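Local coordinates for phosphoribosylamine--glycine ligase (Thermotoga maritima, PDB 1VKZ), which catalyses the ATP-dependent joining of glycine to 5-phospho-beta-D-ribosylamine, giving glycinamide ribonucleotide in the de novo synthesis of purines, at residues K111-K116 against D253-G258; K115-R120 against E260-A265. One frame throughout, in Å; residues are numbered along the deposited sequence.

Contact 1: residues K111-K116 against D253-G258; sequences KRFMKK and DKTLWG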
ATOM      1  N   LYS A 111     -12.537  -1.502 -13.450  1.00 43.28           N
ATOM      2  CA  LYS A 111     -14.004  -1.422 -13.385  1.00 41.92           C
ATOM      3  C   LYS A 111     -14.709  -2.314 -14.365  1.00 43.66           C
ATOM      4  O   LYS A 111     -15.751  -2.884 -14.047  1.00 43.91           O
ATOM      5  CB  LYS A 111     -14.461   0.008 -13.625  1.00 41.82           C
ATOM      6  CG  LYS A 111     -14.326   0.858 -12.436  1.00 47.02           C
ATOM      7  CD  LYS A 111     -15.151   0.302 -11.280  1.00 53.60           C
ATOM      8  CE  LYS A 111     -15.787   1.399 -10.427  1.00 56.11           C
ATOM      9  NZ  LYS A 111     -16.944   0.874  -9.619  1.00 51.94           N
ATOM     10  N   ARG A 112     -14.161  -2.429 -15.574  1.00 45.36           N
ATOM     11  CA  ARG A 112     -14.777  -3.272 -16.578  1.00 45.35           C
ATOM     12  C   ARG A 112     -14.606  -4.733 -16.235  1.00 44.15           C
ATOM     13  O   ARG A 112     -15.482  -5.564 -16.459  1.00 42.36           O
ATOM     14  CB  ARG A 112     -14.229  -2.907 -17.941  1.00 45.91           C
ATOM     15  CG  ARG A 112     -14.946  -1.685 -18.480  1.00 47.71           C
ATOM     16  CD  ARG A 112     -14.160  -0.874 -19.441  1.00 48.98           C
ATOM     17  NE  ARG A 112     -14.893   0.286 -19.923  1.00 54.10           N
ATOM     18  CZ  ARG A 112     -14.433   1.091 -20.874  1.00 56.89           C
ATOM     19  NH1 ARG A 112     -13.229   0.885 -21.407  1.00 59.33           N
ATOM     20  NH2 ARG A 112     -15.165   2.115 -21.284  1.00 56.02           N
ATOM     21  N   PHE A 113     -13.456  -5.018 -15.664  1.00 43.70           N
ATOM     22  CA  PHE A 113     -13.133  -6.327 -15.156  1.00 42.61           C
ATOM     23  C   PHE A 113     -14.176  -6.746 -14.124  1.00 43.59           C
ATOM     24  O   PHE A 113     -14.811  -7.793 -14.241  1.00 43.98           O
ATOM     25  CB  PHE A 113     -11.743  -6.256 -14.521  1.00 42.01           C
ATOM     26  CG  PHE A 113     -11.314  -7.520 -13.863  1.00 44.23           C
ATOM     27  CD1 PHE A 113     -10.852  -8.576 -14.611  1.00 40.71           C
ATOM     28  CD2 PHE A 113     -11.407  -7.668 -12.504  1.00 34.20           C
ATOM     29  CE1 PHE A 113     -10.459  -9.735 -13.990  1.00 43.09           C
ATOM     30  CE2 PHE A 113     -11.036  -8.847 -11.880  1.00 36.25           C
ATOM     31  CZ  PHE A 113     -10.561  -9.870 -12.624  1.00 35.32           C
HETATM   32  N   MSE A 114     -14.368  -5.906 -13.117  1.00 44.64           N
HETATM   33  CA  MSE A 114     -15.305  -6.211 -12.061  1.00 46.72           C
HETATM   34  C   MSE A 114     -16.787  -6.382 -12.552  1.00 44.59           C
HETATM   35  O   MSE A 114     -17.538  -7.249 -12.080  1.00 40.19           O
HETATM   36  CB  MSE A 114     -15.202  -5.119 -11.022  1.00 45.85           C
HETATM   37  CG  MSE A 114     -13.887  -5.081 -10.326  1.00 46.98           C
HETATM   38 SE   MSE A 114     -13.917  -3.760  -8.887  1.00 63.36          SE
HETATM   39  CE  MSE A 114     -13.013  -2.169  -9.668  1.00 49.57           C
ATOM     40  N   LYS A 115     -17.211  -5.530 -13.480  1.00 45.72           N
ATOM     41  CA  LYS A 115     -18.537  -5.672 -14.066  1.00 45.05           C
ATOM     42  C   LYS A 115     -18.635  -7.055 -14.724  1.00 43.20           C
ATOM     43  O   LYS A 115     -19.567  -7.788 -14.482  1.00 41.30           O
ATOM     44  CB  LYS A 115     -18.802  -4.562 -15.086  1.00 44.60           C
ATOM     45  CG  LYS A 115     -20.298  -4.313 -15.394  1.00 46.15           C
ATOM     46  CD  LYS A 115     -20.526  -3.749 -16.807  1.00 47.46           C
ATOM     47  CE  LYS A 115     -19.946  -2.343 -16.986  1.00 55.21           C
ATOM     48  NZ  LYS A 115     -19.836  -1.894 -18.426  1.00 51.92           N
ATOM     49  N   LYS A 116     -17.622  -7.407 -15.514  1.00 43.50           N
ATOM     50  CA  LYS A 116     -17.535  -8.707 -16.195  1.00 42.71           C
ATOM     51  C   LYS A 116     -17.624  -9.900 -15.231  1.00 42.74           C
ATOM     52  O   LYS A 116     -18.443 -10.799 -15.395  1.00 44.69           O
ATOM     53  CB  LYS A 116     -16.218  -8.783 -16.971  1.00 43.84           C
ATOM     54  CG  LYS A 116     -16.276  -9.547 -18.281  1.00 38.56           C
ATOM     55  CD  LYS A 116     -14.890  -9.679 -18.884  1.00 40.68           C
ATOM     56  CE  LYS A 116     -14.913 -10.565 -20.094  1.00 37.69           C
ATOM     57  NZ  LYS A 116     -13.574 -11.132 -20.390  1.00 49.16           N
ATOM     58  N   ASP A 253     -11.978 -14.437  -4.261  1.00 45.43           N
ATOM     59  CA  ASP A 253     -12.226 -15.557  -5.151  1.00 48.75           C
ATOM     60  C   ASP A 253     -12.660 -15.105  -6.540  1.00 47.81           C
ATOM     61  O   ASP A 253     -12.166 -15.645  -7.537  1.00 48.16           O
ATOM     62  CB  ASP A 253     -13.259 -16.536  -4.573  1.00 51.60           C
ATOM     63  CG  ASP A 253     -12.612 -17.740  -3.885  1.00 63.37           C
ATOM     64  OD1 ASP A 253     -11.459 -18.112  -4.266  1.00 65.53           O
ATOM     65  OD2 ASP A 253     -13.203 -18.379  -2.965  1.00 73.84           O
ATOM     66  N   LYS A 254     -13.587 -14.148  -6.618  1.00 44.69           N
ATOM     67  CA  LYS A 254     -14.160 -13.769  -7.909  1.00 43.94           C
ATOM     68  C   LYS A 254     -13.142 -12.988  -8.715  1.00 42.70           C
ATOM     69  O   LYS A 254     -13.078 -13.119  -9.927  1.00 44.14           O
ATOM     70  CB  LYS A 254     -15.458 -12.991  -7.755  1.00 45.68           C
ATOM     71  CG  LYS A 254     -16.765 -13.814  -7.747  1.00 46.05           C
ATOM     72  CD  LYS A 254     -17.964 -12.843  -7.617  1.00 47.96           C
ATOM     73  CE  LYS A 254     -19.301 -13.410  -8.121  1.00 56.08           C
ATOM     74  NZ  LYS A 254     -20.040 -14.237  -7.096  1.00 65.62           N
ATOM     75  N   THR A 255     -12.305 -12.225  -8.014  1.00 44.22           N
ATOM     76  CA  THR A 255     -11.176 -11.501  -8.613  1.00 40.86           C
ATOM     77  C   THR A 255     -10.129 -12.440  -9.166  1.00 42.02           C
ATOM     78  O   THR A 255      -9.632 -12.244 -10.272  1.00 45.32           O
ATOM     79  CB  THR A 255     -10.532 -10.584  -7.573  1.00 40.10           C
ATOM     80  OG1 THR A 255     -11.474  -9.584  -7.161  1.00 43.15           O
ATOM     81  CG2 THR A 255      -9.383  -9.772  -8.186  1.00 41.00           C
ATOM     82  N   LEU A 256      -9.778 -13.460  -8.403  1.00 42.32           N
ATOM     83  CA  LEU A 256      -8.795 -14.435  -8.872  1.00 39.67           C
ATOM     84  C   LEU A 256      -9.307 -15.314  -9.996  1.00 40.76           C
ATOM     85  O   LEU A 256      -8.547 -15.655 -10.926  1.00 43.27           O
ATOM     86  CB  LEU A 256      -8.297 -15.274  -7.709  1.00 40.69           C
ATOM     87  CG  LEU A 256      -7.624 -14.389  -6.672  1.00 36.36           C
ATOM     88  CD1 LEU A 256      -7.176 -15.200  -5.481  1.00 41.41           C
ATOM     89  CD2 LEU A 256      -6.473 -13.634  -7.326  1.00 47.80           C
ATOM     90  N   TRP A 257     -10.575 -15.708  -9.920  1.00 42.59           N
ATOM     91  CA  TRP A 257     -11.216 -16.427 -11.030  1.00 41.24           C
ATOM     92  C   TRP A 257     -11.157 -15.572 -12.297  1.00 42.83           C
ATOM     93  O   TRP A 257     -10.750 -16.067 -13.366  1.00 43.76           O
ATOM     94  CB  TRP A 257     -12.652 -16.844 -10.685  1.00 42.20           C
ATOM     95  CG  TRP A 257     -13.491 -17.166 -11.868  1.00 43.22           C
ATOM     96  CD1 TRP A 257     -14.642 -16.543 -12.247  1.00 42.36           C
ATOM     97  CD2 TRP A 257     -13.231 -18.164 -12.851  1.00 49.25           C
ATOM     98  NE1 TRP A 257     -15.122 -17.095 -13.407  1.00 45.11           N
ATOM     99  CE2 TRP A 257     -14.265 -18.093 -13.803  1.00 51.82           C
ATOM    100  CE3 TRP A 257     -12.203 -19.105 -13.043  1.00 46.27           C
ATOM    101  CZ2 TRP A 257     -14.314 -18.936 -14.915  1.00 44.88           C
ATOM    102  CZ3 TRP A 257     -12.246 -19.937 -14.154  1.00 43.56           C
ATOM    103  CH2 TRP A 257     -13.291 -19.849 -15.067  1.00 45.68           C
ATOM    104  N   GLY A 258     -11.523 -14.297 -12.176  1.00 43.97           N
ATOM    105  CA  GLY A 258     -11.502 -13.399 -13.311  1.00 43.98           C
ATOM    106  C   GLY A 258     -10.133 -13.315 -13.957  1.00 44.20           C
ATOM    107  O   GLY A 258     -10.027 -13.353 -15.178  1.00 49.49           O
TER

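Contact 2: residues K115-R120 against E260-A265; sequences KKYGIR and EKEGYA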
ATOM      1  N   LYS A 115     -17.211  -5.530 -13.480  1.00 45.72           N
ATOM      2  CA  LYS A 115     -18.537  -5.672 -14.066  1.00 45.05           C
ATOM      3  C   LYS A 115     -18.635  -7.055 -14.724  1.00 43.20           C
ATOM      4  O   LYS A 115     -19.567  -7.788 -14.482  1.00 41.30           O
ATOM      5  CB  LYS A 115     -18.802  -4.562 -15.086  1.00 44.60           C
ATOM      6  CG  LYS A 115     -20.298  -4.313 -15.394  1.00 46.15           C
ATOM      7  CD  LYS A 115     -20.526  -3.749 -16.807  1.00 47.46           C
ATOM      8  CE  LYS A 115     -19.946  -2.343 -16.986  1.00 55.21           C
ATOM      9  NZ  LYS A 115     -19.836  -1.894 -18.426  1.00 51.92           N
ATOM     10  N   LYS A 116     -17.622  -7.407 -15.514  1.00 43.50           N
ATOM     11  CA  LYS A 116     -17.535  -8.707 -16.195  1.00 42.71           C
ATOM     12  C   LYS A 116     -17.624  -9.900 -15.231  1.00 42.74           C
ATOM     13  O   LYS A 116     -18.443 -10.799 -15.395  1.00 44.69           O
ATOM     14  CB  LYS A 116     -16.218  -8.783 -16.971  1.00 43.84           C
ATOM     15  CG  LYS A 116     -16.276  -9.547 -18.281  1.00 38.56           C
ATOM     16  CD  LYS A 116     -14.890  -9.679 -18.884  1.00 40.68           C
ATOM     17  CE  LYS A 116     -14.913 -10.565 -20.094  1.00 37.69           C
ATOM     18  NZ  LYS A 116     -13.574 -11.132 -20.390  1.00 49.16           N
ATOM     19  N   TYR A 117     -16.799  -9.903 -14.203  1.00 40.07           N
ATOM     20  CA  TYR A 117     -16.752 -11.041 -13.328  1.00 40.73           C
ATOM     21  C   TYR A 117     -17.666 -10.933 -12.084  1.00 41.35           C
ATOM     22  O   TYR A 117     -17.531 -11.699 -11.136  1.00 44.07           O
ATOM     23  CB  TYR A 117     -15.268 -11.314 -13.016  1.00 42.12           C
ATOM     24  CG  TYR A 117     -14.518 -11.751 -14.255  1.00 40.43           C
ATOM     25  CD1 TYR A 117     -14.733 -13.018 -14.800  1.00 48.08           C
ATOM     26  CD2 TYR A 117     -13.647 -10.899 -14.926  1.00 42.10           C
ATOM     27  CE1 TYR A 117     -14.078 -13.441 -15.962  1.00 46.41           C
ATOM     28  CE2 TYR A 117     -12.984 -11.317 -16.098  1.00 43.19           C
ATOM     29  CZ  TYR A 117     -13.209 -12.589 -16.601  1.00 40.97           C
ATOM     30  OH  TYR A 117     -12.578 -13.035 -17.736  1.00 39.90           O
ATOM     31  N   GLY A 118     -18.618 -10.005 -12.104  1.00 42.46           N
ATOM     32  CA  GLY A 118     -19.631  -9.877 -11.032  1.00 41.43           C
ATOM     33  C   GLY A 118     -19.069  -9.522  -9.666  1.00 41.17           C
ATOM     34  O   GLY A 118     -19.511 -10.065  -8.661  1.00 38.46           O
ATOM     35  N   ILE A 119     -18.091  -8.611  -9.645  1.00 41.41           N
ATOM     36  CA  ILE A 119     -17.414  -8.193  -8.435  1.00 41.49           C
ATOM     37  C   ILE A 119     -18.056  -6.882  -7.955  1.00 44.47           C
ATOM     38  O   ILE A 119     -18.148  -5.897  -8.694  1.00 45.24           O
ATOM     39  CB  ILE A 119     -15.917  -8.023  -8.713  1.00 42.62           C
ATOM     40  CG1 ILE A 119     -15.258  -9.382  -9.046  1.00 41.54           C
ATOM     41  CG2 ILE A 119     -15.203  -7.400  -7.529  1.00 46.49           C
ATOM     42  CD1 ILE A 119     -14.099  -9.252  -9.955  1.00 42.65           C
ATOM     43  N   ARG A 120     -18.501  -6.877  -6.703  1.00 44.23           N
ATOM     44  CA  ARG A 120     -19.354  -5.821  -6.222  1.00 44.72           C
ATOM     45  C   ARG A 120     -18.563  -4.537  -6.149  1.00 43.73           C
ATOM     46  O   ARG A 120     -17.559  -4.449  -5.463  1.00 44.94           O
ATOM     47  CB  ARG A 120     -19.960  -6.180  -4.869  1.00 44.55           C
ATOM     48  CG  ARG A 120     -20.961  -5.154  -4.351  1.00 48.47           C
ATOM     49  CD  ARG A 120     -21.528  -5.471  -2.954  1.00 50.05           C
ATOM     50  NE  ARG A 120     -22.038  -6.843  -2.842  1.00 55.03           N
ATOM     51  CZ  ARG A 120     -21.333  -7.909  -2.454  1.00 53.56           C
ATOM     52  NH1 ARG A 120     -20.058  -7.804  -2.129  1.00 53.62           N
ATOM     53  NH2 ARG A 120     -21.917  -9.100  -2.388  1.00 52.60           N
ATOM     54  N   GLU A 260      -7.810 -15.695 -13.863  1.00 43.51           N
ATOM     55  CA  GLU A 260      -7.595 -16.974 -14.521  1.00 45.86           C
ATOM     56  C   GLU A 260      -8.387 -17.024 -15.810  1.00 44.23           C
ATOM     57  O   GLU A 260      -7.857 -17.417 -16.825  1.00 45.98           O
ATOM     58  CB  GLU A 260      -7.982 -18.151 -13.633  1.00 44.64           C
ATOM     59  CG  GLU A 260      -6.836 -18.751 -12.826  1.00 50.77           C
ATOM     60  CD  GLU A 260      -7.183 -20.149 -12.278  1.00 54.94           C
ATOM     61  OE1 GLU A 260      -8.296 -20.702 -12.573  1.00 44.39           O
ATOM     62  OE2 GLU A 260      -6.324 -20.703 -11.543  1.00 72.45           O
ATOM     63  N   LYS A 261      -9.652 -16.619 -15.770  1.00 43.08           N
ATOM     64  CA  LYS A 261     -10.431 -16.573 -16.977  1.00 45.14           C
ATOM     65  C   LYS A 261      -9.873 -15.600 -18.056  1.00 47.50           C
ATOM     66  O   LYS A 261     -10.078 -15.823 -19.251  1.00 43.53           O
ATOM     67  CB  LYS A 261     -11.901 -16.286 -16.672  1.00 44.73           C
ATOM     68  CG  LYS A 261     -12.801 -16.503 -17.899  1.00 42.80           C
ATOM     69  CD  LYS A 261     -13.935 -17.432 -17.600  1.00 42.84           C
ATOM     70  CE  LYS A 261     -14.720 -17.736 -18.834  1.00 40.92           C
ATOM     71  NZ  LYS A 261     -15.342 -16.532 -19.437  1.00 46.28           N
ATOM     72  N   GLU A 262      -9.148 -14.549 -17.653  1.00 49.82           N
ATOM     73  CA  GLU A 262      -8.411 -13.729 -18.647  1.00 48.51           C
ATOM     74  C   GLU A 262      -7.145 -14.419 -19.198  1.00 47.95           C
ATOM     75  O   GLU A 262      -6.544 -13.929 -20.150  1.00 53.19           O
ATOM     76  CB  GLU A 262      -8.063 -12.325 -18.099  1.00 49.46           C
ATOM     77  CG  GLU A 262      -9.246 -11.370 -17.967  1.00 48.11           C
ATOM     78  CD  GLU A 262     -10.115 -11.297 -19.213  1.00 56.26           C
ATOM     79  OE1 GLU A 262      -9.572 -11.470 -20.330  1.00 62.53           O
ATOM     80  OE2 GLU A 262     -11.346 -11.075 -19.090  1.00 46.60           O
ATOM     81  N   GLY A 263      -6.748 -15.550 -18.620  1.00 46.97           N
ATOM     82  CA  GLY A 263      -5.680 -16.379 -19.162  1.00 44.97           C
ATOM     83  C   GLY A 263      -4.389 -16.311 -18.381  1.00 44.46           C
ATOM     84  O   GLY A 263      -3.378 -16.899 -18.778  1.00 45.93           O
ATOM     85  N   TYR A 264      -4.428 -15.599 -17.269  1.00 45.32           N
ATOM     86  CA  TYR A 264      -3.253 -15.267 -16.479  1.00 44.71           C
ATOM     87  C   TYR A 264      -3.389 -15.880 -15.113  1.00 44.14           C
ATOM     88  O   TYR A 264      -4.475 -16.340 -14.768  1.00 46.08           O
ATOM     89  CB  TYR A 264      -3.155 -13.745 -16.399  1.00 46.22           C
ATOM     90  CG  TYR A 264      -3.055 -13.174 -17.791  1.00 48.17           C
ATOM     91  CD1 TYR A 264      -1.869 -13.250 -18.484  1.00 49.46           C
ATOM     92  CD2 TYR A 264      -4.153 -12.613 -18.426  1.00 53.13           C
ATOM     93  CE1 TYR A 264      -1.754 -12.767 -19.767  1.00 59.82           C
ATOM     94  CE2 TYR A 264      -4.047 -12.110 -19.719  1.00 59.85           C
ATOM     95  CZ  TYR A 264      -2.835 -12.195 -20.384  1.00 54.73           C
ATOM     96  OH  TYR A 264      -2.665 -11.732 -21.677  1.00 55.17           O
ATOM     97  N   ALA A 265      -2.298 -15.901 -14.349  1.00 43.52           N
ATOM     98  CA  ALA A 265      -2.313 -16.398 -12.975  1.00 44.89           C
ATOM     99  C   ALA A 265      -1.708 -15.356 -12.080  1.00 46.38           C
ATOM    100  O   ALA A 265      -0.634 -14.872 -12.336  1.00 48.85           O
ATOM    101  CB  ALA A 265      -1.533 -17.696 -12.844  1.00 48.08           C
TER

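Contact 1: residues K111-K116 against D253-G258
Phe113 reaches out from helix 107-116 and presses the rim of its ring onto the backbone of helix 242-261 between Thr255 and Gly258. The pairing illustrates how an aromatic side chain can bridge two helices by meeting mostly main chain. With CG trans to the backbone nitrogen (chi1 176°), the ring projects straight toward the other helix, and its far end makes the contact. Phe113 CZ comes 3.5 Å from Thr255 O, which lies in the plane of the ring beyond its edge; the carbonyl oxygen therefore faces the weakly positive C-H rim and not the electron-rich face. Phe113 CE1 makes a similar approach to Gly258 C, at 3.6 Å and again near the ring plane.

Gly258 is what lets the ring come so close. A beta carbon at that position would point toward the ring and stand only 2.6 Å from Phe113 CZ, so the bare turn of helix acts as a shallow seat for the aromatic edge. The alpha carbons of Phe113 and Gly258 are accordingly just 7.5 Å apart. The side chain of Thr255 runs at about a right angle to that of Phe113, and its CG2 methyl brushes Phe113 CE2 at 4.2 Å. The Thr255 hydroxyl is engaged away from the ring: OG1 is hydrogen-bonded to Leu251 O within its own helix and to Tyr286 OH on strand 280-287.

Ile119 and Tyr286 also pack on Phe113, while the ring of Tyr117 meets it with the planes about 50° apart. The contact has no hydrogen bond of its own and all three touching residues are buried. It is buried helix-to-helix packing within the ATP-grasp domain, with an aromatic edge set against a glycine-bearing turn.

Contact 2: residues K115-R120 against E260-A265
Lys116 and Tyr117 converge on a single carboxylate oxygen, Glu262 OE2, where the C-terminal ends of two helices come together. Each helix ends in a Schellman motif whose positive-phi residue is a glycine, Gly118 after helix 107-116 and Gly263 after helix 242-261, so the contact joins two C-terminal caps of the ATP-grasp domain.

The tight part is the grip on OE2. Lys116, extended beyond CG, brings NZ to 2.6 Å from Glu262 OE2 on its syn side, completing a salt bridge in which the two side chains arrive from opposite directions. Tyr117 OH donates to the same Glu262 OE2 at 2.7 Å, but from above the carboxylate, 56° out of its plane. The ring and carboxylate planes stand 75° apart, and OE2 lies near the ring plane at its edge. A bend at chi2 (-49°) folds the Glu262 chain back so that its carboxylate reaches both donors. Were Glu262 an alanine here, the Lys116 ammonium would probably lose its counter-charge and the Tyr117 hydroxyl this acceptor, leaving both side chains freer to move.

The looser side belongs to exposed Lys261, which offers only aliphatic carbon to the tyrosine. Its ammonium stays clear of the cluster, with Lys261 NZ 5.8 Å from Lys116 NZ. Where Lys261 does touch, CB rests 3.7 Å from Tyr117 CE1, and CG lies 3.5 Å from Tyr117 OH.

How the contacts relate
Contacts 1 and 2 form one continuous seam between helices 107-116 and 242-261, their centres only about 3 Å apart. Contact 1 is its apolar, buried stretch; contact 2 closes it at the surface with charge. Lys115 and Lys116 belong to both, and direct packing joins them: Gly258 CA lies 3.6 Å from Tyr117 CG, and Phe113 CE2 is 3.6 Å from Ile119 CD1. Neither contact touches the predicted sites; contact 1 is the closer. The Thr255 side chain is about 11 Å from that of Asn287, a predicted magnesium ligand, and the Phe113 side chain about 11 Å from that of Asp149 in the predicted ATP-binding region; contact 2 lies away from both.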